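Cap5O (Staphylococcus aureus, PDB 3OJO) oxidises UDP-N-acetyl-mannosamine with NAD as cofactor, a step in the synthesis of the capsular polysaccharide of Staphylococcus aureus. Local coordinates at residues C103-S106 and L107-A111; S129-A132 and P133-D137; A271-P274 and Y275-A279; A211-S214 and K215-N219. One frame throughout, in Å; residues are numbered along the deposited sequence.

How the interactions relate
Along the chain the order is interaction 1, interaction 2, interaction 4 and then interaction 3. Interactions 1 and 2 belong to the NAD-binding Rossmann domain, where each follows a strand of the mixed sheet into a helix, 106-115 or 135-145. Interactions 3 and 4 belong to the central domain. Interaction 2 is in the middle: its centre is about 10 Å from those of interactions 1 and 4 and about 12 Å from that of interaction 3, while interactions 1 and 4 are about 18 Å apart. Interactions 2, 3 and 4 also touch the second subunit. The group therefore illustrates how cofactor binding, the junction of two domains and the dimer interface can converge in one small region.

Interaction 1. Residues C103-S106 and L107-A111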
loop_
_atom_site.group_PDB
_atom_site.type_symbol
_atom_site.label_atom_id
_atom_site.label_comp_id
_atom_site.label_asym_id
_atom_site.label_seq_id
_atom_site.Cartn_x
_atom_site.Cartn_y
_atom_site.Cartn_z
ATOM N N CYS B 103 -17.771 -10.125 -0.822
ATOM C CA CYS B 103 -18.385 -10.653 -2.033
ATOM C C CYS B 103 -19.580 -11.486 -1.629
ATOM O O CYS B 103 -19.500 -12.270 -0.673
ATOM C CB CYS B 103 -17.396 -11.499 -2.828
ATOM S SG CYS B 103 -15.873 -10.658 -3.340
ATOM N N ASP B 104 -20.676 -11.339 -2.360
ATOM C CA ASP B 104 -21.850 -12.152 -2.115
ATOM C C ASP B 104 -21.760 -13.401 -3.016
ATOM O O ASP B 104 -21.793 -13.268 -4.241
ATOM C CB ASP B 104 -23.128 -11.333 -2.360
ATOM C CG ASP B 104 -24.427 -12.059 -2.093
ATOM O OD1 ASP B 104 -25.464 -11.632 -2.646
ATOM O OD2 ASP B 104 -24.404 -13.069 -1.351
ATOM N N ILE B 105 -21.601 -14.606 -2.405
ATOM C CA ILE B 105 -21.488 -15.886 -3.125
ATOM C C ILE B 105 -22.832 -16.556 -3.433
ATOM O O ILE B 105 -22.845 -17.678 -3.938
ATOM C CB ILE B 105 -20.522 -16.877 -2.447
ATOM C CG1 ILE B 105 -21.021 -17.312 -1.047
ATOM C CG2 ILE B 105 -19.042 -16.468 -2.549
ATOM C CD1 ILE B 105 -20.632 -18.698 -0.605
ATOM N N SER B 106 -23.951 -15.890 -3.099
ATOM C CA SER B 106 -25.319 -16.402 -3.276
ATOM C C SER B 106 -25.690 -16.801 -4.694
ATOM O O SER B 106 -26.319 -17.837 -4.864
ATOM C CB SER B 106 -26.336 -15.411 -2.727
ATOM O OG SER B 106 -26.070 -15.168 -1.358
ATOM N N LEU B 107 -25.304 -16.000 -5.716
ATOM C CA LEU B 107 -25.636 -16.332 -7.109
ATOM C C LEU B 107 -24.804 -17.503 -7.611
ATOM O O LEU B 107 -25.281 -18.291 -8.427
ATOM C CB LEU B 107 -25.581 -15.129 -8.064
ATOM C CG LEU B 107 -26.223 -13.801 -7.594
ATOM C CD1 LEU B 107 -26.233 -12.799 -8.705
ATOM C CD2 LEU B 107 -27.642 -13.981 -7.166
ATOM N N VAL B 108 -23.579 -17.638 -7.076
ATOM C CA VAL B 108 -22.653 -18.740 -7.356
ATOM C C VAL B 108 -23.210 -20.057 -6.761
ATOM O O VAL B 108 -23.090 -21.108 -7.370
ATOM C CB VAL B 108 -21.240 -18.427 -6.805
ATOM C CG1 VAL B 108 -20.261 -19.542 -7.144
ATOM C CG2 VAL B 108 -20.735 -17.096 -7.322
ATOM N N MET B 109 -23.788 -19.988 -5.570
ATOM C CA MET B 109 -24.361 -21.141 -4.901
ATOM C C MET B 109 -25.697 -21.539 -5.548
ATOM O O MET B 109 -25.934 -22.725 -5.774
ATOM C CB MET B 109 -24.430 -20.926 -3.387
ATOM C CG MET B 109 -23.050 -20.800 -2.724
ATOM S SD MET B 109 -21.895 -22.136 -3.130
ATOM C CE MET B 109 -20.516 -21.266 -3.385
ATOM N N ARG B 110 -26.509 -20.543 -5.956
ATOM C CA ARG B 110 -27.752 -20.775 -6.700
ATOM C C ARG B 110 -27.407 -21.442 -8.029
ATOM O O ARG B 110 -28.042 -22.429 -8.384
ATOM C CB ARG B 110 -28.473 -19.446 -6.961
ATOM C CG ARG B 110 -29.799 -19.314 -6.261
ATOM C CD ARG B 110 -30.333 -17.893 -6.331
ATOM N NE ARG B 110 -29.938 -17.099 -5.164
ATOM C CZ ARG B 110 -30.080 -15.780 -5.068
ATOM N NH1 ARG B 110 -30.588 -15.085 -6.077
ATOM N NH2 ARG B 110 -29.700 -15.144 -3.967
ATOM N N ALA B 111 -26.363 -20.920 -8.735
ATOM C CA ALA B 111 -25.849 -21.458 -9.988
ATOM C C ALA B 111 -25.271 -22.858 -9.793
ATOM O O ALA B 111 -25.378 -23.684 -10.701
ATOM C CB ALA B 111 -24.792 -20.538 -10.570
HETATM O O HOH W 1 -22.774 -14.601 -6.200
#
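Ile105 and Ser106 lead into helix 106-115 through two regular backbone bonds, Met109 N to Ile105 O at 3.0 Å and Arg110 N to Ser106 O at 2.9 Å. The side-chain polar bonds come from Asp104, just ahead of the first turn. Its CG lies trans to the backbone N (chi1 -178°), and OD2 receives the hydroxyl of Ser106 OG at 2.7 Å from the syn side, 20° out of the carboxylate plane. Ser106 N adds a weak bond to the same oxygen, completing a helix-capping interaction. A water joins the next turn to the loop, donating to Asp104 O and accepting from Val108 N. Among apolar contacts, Ile105 CD1 comes within 3.8 Å of Met109 CE, the two chains running obliquely to each other. The Arg110 guanidinium folds back so that NH2 is 3.6 Å from Ser106 CB, while Leu107 CD2 lies over the rim of one face of the group. Leu107 and Ala111 help line the NAD pocket, and Cys103 is tied to Cys269 by a disulfide. Ile105 and Met109 pack on Thr135 of helix 135-145, whereas Val108 and Ala111 turn to Ile89 of strand 86-89.

Interaction 2. Residues S129-A132 and P133-D137. With NAD (nicotinamide-adenine-dinucleotide), chain J.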
loop_
_atom_site.group_PDB
_atom_site.type_symbol
_atom_site.label_atom_id
_atom_site.label_comp_id
_atom_site.label_asym_id
_atom_site.label_seq_id
_atom_site.Cartn_x
_atom_site.Cartn_y
_atom_site.Cartn_z
ATOM N N SER B 129 -16.195 -16.620 -11.433
ATOM C CA SER B 129 -16.702 -15.508 -10.634
ATOM C C SER B 129 -15.779 -15.223 -9.449
ATOM O O SER B 129 -15.086 -16.125 -8.965
ATOM C CB SER B 129 -18.087 -15.867 -10.090
ATOM O OG SER B 129 -18.972 -16.230 -11.134
ATOM N N THR B 130 -15.811 -13.992 -8.947
ATOM C CA THR B 130 -15.001 -13.616 -7.794
ATOM C C THR B 130 -15.545 -14.289 -6.570
ATOM O O THR B 130 -16.741 -14.179 -6.296
ATOM C CB THR B 130 -14.912 -12.098 -7.665
ATOM O OG1 THR B 130 -14.275 -11.624 -8.856
ATOM C CG2 THR B 130 -14.115 -11.664 -6.433
ATOM N N ILE B 131 -14.696 -15.034 -5.854
ATOM C CA ILE B 131 -15.142 -15.729 -4.653
ATOM C C ILE B 131 -14.263 -15.449 -3.457
ATOM O O ILE B 131 -13.045 -15.290 -3.612
ATOM C CB ILE B 131 -15.402 -17.234 -4.895
ATOM C CG1 ILE B 131 -14.129 -17.965 -5.334
ATOM C CG2 ILE B 131 -16.600 -17.456 -5.843
ATOM C CD1 ILE B 131 -14.309 -19.389 -5.636
ATOM N N ALA B 132 -14.879 -15.413 -2.258
ATOM C CA ALA B 132 -14.170 -15.194 -0.995
ATOM C C ALA B 132 -13.252 -16.376 -0.733
ATOM O O ALA B 132 -13.570 -17.485 -1.167
ATOM C CB ALA B 132 -15.157 -15.022 0.148
ATOM N N PRO B 133 -12.096 -16.188 -0.060
ATOM C CA PRO B 133 -11.210 -17.338 0.185
ATOM C C PRO B 133 -11.910 -18.418 0.991
ATOM O O PRO B 133 -12.739 -18.120 1.858
ATOM C CB PRO B 133 -10.016 -16.722 0.914
ATOM C CG PRO B 133 -10.072 -15.281 0.572
ATOM C CD PRO B 133 -11.534 -14.960 0.540
ATOM N N LYS B 134 -11.632 -19.672 0.619
ATOM C CA LYS B 134 -12.189 -20.895 1.204
ATOM C C LYS B 134 -13.591 -21.295 0.727
ATOM O O LYS B 134 -14.178 -22.211 1.288
ATOM C CB LYS B 134 -11.956 -20.994 2.729
ATOM C CG LYS B 134 -10.462 -21.057 3.052
ATOM C CD LYS B 134 -10.191 -21.816 4.277
ATOM C CE LYS B 134 -10.167 -23.319 4.206
ATOM N NZ LYS B 134 -9.550 -23.802 5.470
ATOM N N THR B 135 -14.091 -20.657 -0.360
ATOM C CA THR B 135 -15.389 -20.958 -0.982
ATOM C C THR B 135 -15.344 -22.336 -1.642
ATOM O O THR B 135 -16.273 -23.131 -1.483
ATOM C CB THR B 135 -15.765 -19.868 -1.998
ATOM O OG1 THR B 135 -15.984 -18.651 -1.294
ATOM C CG2 THR B 135 -17.001 -20.216 -2.837
ATOM N N MET B 136 -14.274 -22.611 -2.388
ATOM C CA MET B 136 -14.122 -23.884 -3.080
ATOM C C MET B 136 -14.057 -25.050 -2.096
ATOM O O MET B 136 -14.822 -25.999 -2.223
ATOM C CB MET B 136 -12.895 -23.861 -4.005
ATOM C CG MET B 136 -13.024 -22.912 -5.177
ATOM S SD MET B 136 -14.536 -23.082 -6.151
ATOM C CE MET B 136 -14.244 -24.615 -6.974
ATOM N N ASP B 137 -13.221 -24.911 -1.066
ATOM C CA ASP B 137 -12.983 -25.892 -0.020
ATOM C C ASP B 137 -14.110 -26.038 1.011
ATOM O O ASP B 137 -14.452 -27.169 1.362
ATOM C CB ASP B 137 -11.637 -25.602 0.682
ATOM C CG ASP B 137 -10.425 -25.869 -0.199
ATOM O OD1 ASP B 137 -9.854 -24.885 -0.757
ATOM O OD2 ASP B 137 -10.057 -27.056 -0.355
HETATM P PA NAD J . -22.833 -9.614 -15.596
HETATM O O1A NAD J . -23.862 -9.005 -14.728
HETATM O O2A NAD J . -22.564 -8.787 -16.791
HETATM O O5B NAD J . -23.338 -11.073 -16.043
HETATM C C5B NAD J . -23.930 -11.965 -15.137
HETATM C C4B NAD J . -24.978 -12.748 -15.891
HETATM O O4B NAD J . -25.261 -13.942 -15.192
HETATM C C3B NAD J . -26.293 -11.978 -16.069
HETATM O O3B NAD J . -26.729 -12.100 -17.419
HETATM C C2B NAD J . -27.257 -12.755 -15.181
HETATM O O2B NAD J . -28.595 -12.727 -15.634
HETATM C C1B NAD J . -26.666 -14.154 -15.204
HETATM N N9A NAD J . -27.077 -14.923 -14.020
HETATM C C8A NAD J . -27.193 -14.440 -12.734
HETATM N N7A NAD J . -27.481 -15.470 -11.907
HETATM C C5A NAD J . -27.557 -16.597 -12.657
HETATM C C6A NAD J . -27.844 -17.921 -12.320
HETATM N N6A NAD J . -28.093 -18.217 -11.039
HETATM N N1A NAD J . -27.851 -18.893 -13.317
HETATM C C2A NAD J . -27.566 -18.555 -14.631
HETATM N N3A NAD J . -27.287 -17.243 -14.958
HETATM C C4A NAD J . -27.283 -16.279 -13.988
HETATM O O3 NAD J . -21.504 -9.880 -14.709
HETATM P PN NAD J . -20.036 -10.058 -15.332
HETATM O O1N NAD J . -19.480 -8.702 -15.566
HETATM O O2N NAD J . -20.079 -11.053 -16.433
HETATM O O5D NAD J . -19.215 -10.660 -14.116
HETATM C C5D NAD J . -19.730 -11.694 -13.317
HETATM C C4D NAD J . -18.806 -11.852 -12.114
HETATM O O4D NAD J . -17.495 -12.187 -12.542
HETATM C C3D NAD J . -18.589 -10.564 -11.319
HETATM O O3D NAD J . -19.654 -10.152 -10.483
HETATM C C2D NAD J . -17.352 -10.949 -10.546
HETATM O O2D NAD J . -17.691 -11.960 -9.633
HETATM C C1D NAD J . -16.547 -11.645 -11.631
HETATM N N1N NAD J . -15.655 -10.629 -12.234
HETATM C C2N NAD J . -15.995 -9.933 -13.372
HETATM C C3N NAD J . -15.124 -8.956 -13.878
HETATM C C7N NAD J . -15.241 -8.503 -15.307
HETATM O O7N NAD J . -14.051 -8.414 -16.067
HETATM N N7N NAD J . -16.437 -8.174 -15.811
HETATM C C4N NAD J . -13.930 -8.670 -13.201
HETATM C C5N NAD J . -13.608 -9.349 -12.027
HETATM C C6N NAD J . -14.497 -10.316 -11.553
#
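Ile131 meets two residues of the following turn at different inclinations. Against Met136 its side chain stands at about a right angle, the CD1 tip resting 3.7 Å from SD of the methionine, whose chain bends at chi2 to bring the sulfur there. Against Thr135 the approach is slanted: Ile131 CB lies 3.9 Å from Thr135 OG1, and the CG2 methyls of the two residues are 4.1 Å apart. Thr135 has its hydroxyl placed opposite the carbonyl carbon (chi1 -66°), and from there OG1 donates to Ala132 O at 2.7 Å, tilted 29° from the carbonyl plane. The same oxygen takes a weak bond from Thr135 N, so main chain and side chain of one residue both grip Ala132 O. This is the closure of a type II beta turn, in which Lys134 has the positive phi of the third position and serves as N-cap of the helix. At the other end of the segment Thr130 N donates to O2D of the nicotinamide ribose of NAD at 2.9 Å in a nearly straight bond (163°), and Thr130 OG1 sits 3.0 Å from C6N of the nicotinamide ring. Glu212 grips the start of the helix, OE1 bonding Lys134 N and OE2 Met136 N, while Lys134 NZ bonds Leu239 O of the second subunit. The loop runs from strand 124-127 into helix 135-145, with Met136 against strand 156-159 and Pro133 against helix 208-238.

Interaction 3. Residues A271-P274 and Y275-A279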
loop_
_atom_site.group_PDB
_atom_site.type_symbol
_atom_site.label_atom_id
_atom_site.label_comp_id
_atom_site.label_asym_id
_atom_site.label_seq_id
_atom_site.Cartn_x
_atom_site.Cartn_y
_atom_site.Cartn_z
ATOM N N ALA B 271 -10.700 -9.049 0.124
ATOM C CA ALA B 271 -10.149 -10.253 0.776
ATOM C C ALA B 271 -10.764 -10.530 2.176
ATOM O O ALA B 271 -10.056 -10.842 3.147
ATOM C CB ALA B 271 -8.623 -10.157 0.857
ATOM N N VAL B 272 -12.096 -10.436 2.264
ATOM C CA VAL B 272 -12.819 -10.683 3.503
ATOM C C VAL B 272 -13.974 -11.629 3.282
ATOM O O VAL B 272 -14.857 -11.353 2.465
ATOM C CB VAL B 272 -13.230 -9.398 4.267
ATOM C CG1 VAL B 272 -12.064 -8.841 5.082
ATOM C CG2 VAL B 272 -13.802 -8.339 3.322
ATOM N N ASP B 273 -13.941 -12.776 3.968
ATOM C CA ASP B 273 -15.044 -13.720 3.900
ATOM C C ASP B 273 -16.091 -13.238 4.933
ATOM O O ASP B 273 -15.711 -12.824 6.041
ATOM C CB ASP B 273 -14.583 -15.173 4.111
ATOM C CG ASP B 273 -14.284 -15.556 5.541
ATOM O OD1 ASP B 273 -13.118 -15.409 5.961
ATOM O OD2 ASP B 273 -15.215 -16.009 6.238
ATOM N N PRO B 274 -17.395 -13.190 4.552
ATOM C CA PRO B 274 -18.421 -12.673 5.486
ATOM C C PRO B 274 -18.396 -13.263 6.901
ATOM O O PRO B 274 -18.610 -12.533 7.873
ATOM C CB PRO B 274 -19.735 -12.954 4.753
ATOM C CG PRO B 274 -19.359 -12.971 3.301
ATOM C CD PRO B 274 -17.998 -13.602 3.265
ATOM N N TYR B 275 -18.074 -14.560 7.015
ATOM C CA TYR B 275 -18.030 -15.251 8.290
ATOM C C TYR B 275 -16.744 -15.100 9.125
ATOM O O TYR B 275 -16.695 -14.215 9.972
ATOM C CB TYR B 275 -18.527 -16.711 8.166
ATOM C CG TYR B 275 -18.610 -17.433 9.490
ATOM C CD1 TYR B 275 -19.572 -17.088 10.437
ATOM C CD2 TYR B 275 -17.706 -18.438 9.815
ATOM C CE1 TYR B 275 -19.620 -17.716 11.682
ATOM C CE2 TYR B 275 -17.740 -19.068 11.056
ATOM C CZ TYR B 275 -18.723 -18.733 11.973
ATOM O OH TYR B 275 -18.767 -19.368 13.191
ATOM N N PHE B 276 -15.741 -15.980 8.921
ATOM C CA PHE B 276 -14.485 -16.066 9.674
ATOM C C PHE B 276 -13.825 -14.750 10.098
ATOM O O PHE B 276 -13.588 -14.555 11.293
ATOM C CB PHE B 276 -13.456 -16.953 8.953
ATOM C CG PHE B 276 -13.826 -18.406 8.776
ATOM C CD1 PHE B 276 -13.516 -19.343 9.753
ATOM C CD2 PHE B 276 -14.417 -18.851 7.598
ATOM C CE1 PHE B 276 -13.838 -20.691 9.579
ATOM C CE2 PHE B 276 -14.731 -20.201 7.422
ATOM C CZ PHE B 276 -14.441 -21.109 8.415
ATOM N N ILE B 277 -13.523 -13.859 9.130
ATOM C CA ILE B 277 -12.809 -12.598 9.391
ATOM C C ILE B 277 -13.647 -11.305 9.517
ATOM O O ILE B 277 -13.119 -10.200 9.315
ATOM C CB ILE B 277 -11.520 -12.453 8.528
ATOM C CG1 ILE B 277 -11.849 -12.583 7.020
ATOM C CG2 ILE B 277 -10.442 -13.457 8.995
ATOM C CD1 ILE B 277 -10.808 -12.155 6.102
ATOM N N ILE B 278 -14.940 -11.449 9.877
ATOM C CA ILE B 278 -15.886 -10.349 10.129
ATOM C C ILE B 278 -16.739 -10.751 11.341
ATOM O O ILE B 278 -16.799 -10.005 12.320
ATOM C CB ILE B 278 -16.767 -9.919 8.906
ATOM C CG1 ILE B 278 -15.921 -9.503 7.682
ATOM C CG2 ILE B 278 -17.740 -8.782 9.306
ATOM C CD1 ILE B 278 -16.685 -9.353 6.401
ATOM N N ALA B 279 -17.390 -11.932 11.263
ATOM C CA ALA B 279 -18.234 -12.481 12.321
ATOM C C ALA B 279 -17.426 -13.145 13.448
ATOM O O ALA B 279 -17.882 -13.125 14.592
ATOM C CB ALA B 279 -19.232 -13.469 11.736
#
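Asp273 reaches across to Phe276 and Ile277 through its whole carboxylate. From CB, which lies near Pro133 O, the chain turns back so that CG sits between its own N and carbonyl carbon (chi1 77°), 3.7 Å from Phe276 N. OD1 then lies against Ile277 CG1 at 3.3 Å and close to Phe276 CB. OD2 goes to Phe276 N at 2.7 Å, but the hydrogen bond is weak, its angle at the hydrogen only 116°. The same oxygen comes up to the edge of the Phe276 ring, 3.3 Å from CD2 and near the ring plane, with carboxylate and ring planes 62° apart. Such an aspartate, accepting from an amide three residues on, is a helix N-terminal capping motif; here the helix it opens, 275-280, is weakly bonded and includes a wider pi-type turn. Beyond the cap, Ile277 crosses Val272 at about a right angle, and its CD1 lies 3.7 Å from Val272 CG1 and 3.3 Å from Ala271 O. Ile278 CD1 also reaches Val272, 4.1 Å from its CB. Leu239 of the second subunit packs on both Asp273 and Phe276, bringing the cap of this central-domain helix to the dimer interface.

Interaction 4. Residues A211-S214 and K215-N219; sequences AEMS and KLMEN. With PDC (pyridine-2,6-dicarboxylic acid), chain L.
Glu212 O is shared between two amides, each held only weakly: Lys215 N and Leu216 N both stand 3.4 Å away, so this turn of a long helix appears loosely bonded. The next bonds are firmer, with Met217 N 2.8 Å from Met213 O and Glu218 N 3.2 Å from Ser214 O. Side chains lean back over the preceding carbonyls. Leu216 CG lies 3.5 Å from Glu212 O, and Glu218 CG rests 3.4 Å from Ser214 O. Met213 CG comes no nearer than 4.5 Å to Met217 SD, a loose contact. Past CG, Glu218 is extended (chi2 177°), which carries its carboxylate along to Arg163, with which Glu218 OE2 makes a salt bridge. Glu218 and Asn219 also face the bound pyridine-2,6-dicarboxylic acid: Glu218 O is 3.2 Å from its C4, and Asn219 OD1 is 3.5 Å from C5. Asn219 ND2 is bonded to Cys269 O, fixing which way the amide is turned. Met217 packs on Leu232 of the second subunit, and Ser214 on Met249 of that subunit. Following straight on from strand 203-207, helix 208-238 is the long central helix characteristic of UDP-glucose/GDP-mannose dehydrogenases, built into their dimer interface.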
loop_
_atom_site.group_PDB
_atom_site.type_symbol
_atom_site.label_atom_id
_atom_site.label_comp_id
_atom_site.label_asym_id
_atom_site.label_seq_id
_atom_site.Cartn_x
_atom_site.Cartn_y
_atom_site.Cartn_z
ATOM N N ALA B 211 -5.541 -19.127 -5.161
ATOM C CA ALA B 211 -6.147 -18.428 -6.288
ATOM C C ALA B 211 -7.190 -17.403 -5.786
ATOM O O ALA B 211 -7.276 -16.285 -6.319
ATOM C CB ALA B 211 -6.824 -19.441 -7.226
ATOM N N GLU B 212 -8.016 -17.821 -4.808
ATOM C CA GLU B 212 -9.037 -16.964 -4.219
ATOM C C GLU B 212 -8.375 -15.761 -3.495
ATOM O O GLU B 212 -8.670 -14.627 -3.830
ATOM C CB GLU B 212 -9.936 -17.754 -3.253
ATOM C CG GLU B 212 -10.709 -18.900 -3.885
ATOM C CD GLU B 212 -11.330 -19.895 -2.920
ATOM O OE1 GLU B 212 -10.733 -20.167 -1.854
ATOM O OE2 GLU B 212 -12.404 -20.442 -3.253
ATOM N N MET B 213 -7.492 -16.034 -2.528
ATOM C CA MET B 213 -6.790 -15.083 -1.682
ATOM C C MET B 213 -5.990 -14.044 -2.465
ATOM O O MET B 213 -6.045 -12.850 -2.149
ATOM C CB MET B 213 -5.904 -15.833 -0.667
ATOM C CG MET B 213 -5.518 -15.010 0.575
ATOM S SD MET B 213 -6.823 -13.908 1.213
ATOM C CE MET B 213 -7.324 -14.742 2.743
ATOM N N SER B 214 -5.281 -14.504 -3.492
ATOM C CA SER B 214 -4.446 -13.707 -4.373
ATOM C C SER B 214 -5.233 -12.610 -5.087
ATOM O O SER B 214 -4.771 -11.468 -5.182
ATOM C CB SER B 214 -3.738 -14.625 -5.379
ATOM O OG SER B 214 -3.455 -13.980 -6.616
ATOM N N LYS B 215 -6.379 -12.965 -5.638
ATOM C CA LYS B 215 -7.167 -12.017 -6.416
ATOM C C LYS B 215 -7.807 -10.942 -5.567
ATOM O O LYS B 215 -7.942 -9.794 -5.983
ATOM C CB LYS B 215 -8.167 -12.756 -7.325
ATOM C CG LYS B 215 -7.486 -13.255 -8.588
ATOM C CD LYS B 215 -7.023 -12.116 -9.524
ATOM C CE LYS B 215 -5.881 -12.532 -10.419
ATOM N NZ LYS B 215 -6.292 -12.575 -11.849
ATOM N N LEU B 216 -8.121 -11.317 -4.355
ATOM C CA LEU B 216 -8.711 -10.450 -3.377
ATOM C C LEU B 216 -7.679 -9.550 -2.712
ATOM O O LEU B 216 -8.022 -8.409 -2.376
ATOM C CB LEU B 216 -9.566 -11.265 -2.398
ATOM C CG LEU B 216 -10.832 -11.932 -3.027
ATOM C CD1 LEU B 216 -11.814 -12.374 -1.959
ATOM C CD2 LEU B 216 -11.557 -10.988 -4.003
ATOM N N MET B 217 -6.422 -10.054 -2.538
ATOM C CA MET B 217 -5.273 -9.298 -2.039
ATOM C C MET B 217 -4.897 -8.168 -3.012
ATOM O O MET B 217 -4.427 -7.121 -2.578
ATOM C CB MET B 217 -4.075 -10.202 -1.842
ATOM C CG MET B 217 -3.969 -10.700 -0.453
ATOM S SD MET B 217 -2.509 -11.748 -0.116
ATOM C CE MET B 217 -1.256 -10.923 -1.025
ATOM N N GLU B 218 -5.080 -8.399 -4.326
ATOM C CA GLU B 218 -4.854 -7.427 -5.399
ATOM C C GLU B 218 -5.820 -6.260 -5.190
ATOM O O GLU B 218 -5.404 -5.101 -5.170
ATOM C CB GLU B 218 -5.115 -8.073 -6.779
ATOM C CG GLU B 218 -3.986 -8.963 -7.292
ATOM C CD GLU B 218 -4.242 -9.672 -8.615
ATOM O OE1 GLU B 218 -3.483 -10.611 -8.950
ATOM O OE2 GLU B 218 -5.194 -9.285 -9.328
ATOM N N ASN B 219 -7.105 -6.586 -4.960
ATOM C CA ASN B 219 -8.170 -5.631 -4.729
ATOM C C ASN B 219 -7.961 -4.816 -3.457
ATOM O O ASN B 219 -8.280 -3.623 -3.432
ATOM C CB ASN B 219 -9.507 -6.359 -4.691
ATOM C CG ASN B 219 -9.992 -6.849 -6.032
ATOM O OD1 ASN B 219 -9.313 -6.717 -7.046
ATOM N ND2 ASN B 219 -11.183 -7.450 -6.065
HETATM N N1 PDC L . -6.670 -3.938 -10.711
HETATM C C2 PDC L . -5.721 -3.118 -10.249
HETATM C C3 PDC L . -5.187 -3.404 -8.995
HETATM C C4 PDC L . -5.747 -4.507 -8.299
HETATM C C5 PDC L . -6.745 -5.313 -8.874
HETATM C C6 PDC L . -7.172 -4.981 -10.127
HETATM C C7 PDC L . -5.312 -1.999 -11.158
HETATM O O1 PDC L . -4.433 -1.220 -10.840
HETATM O O2 PDC L . -5.953 -1.895 -12.366
HETATM C C8 PDC L . -8.183 -5.700 -10.923
HETATM O O3 PDC L . -8.731 -6.729 -10.521
HETATM O O4 PDC L . -8.478 -5.198 -12.143
#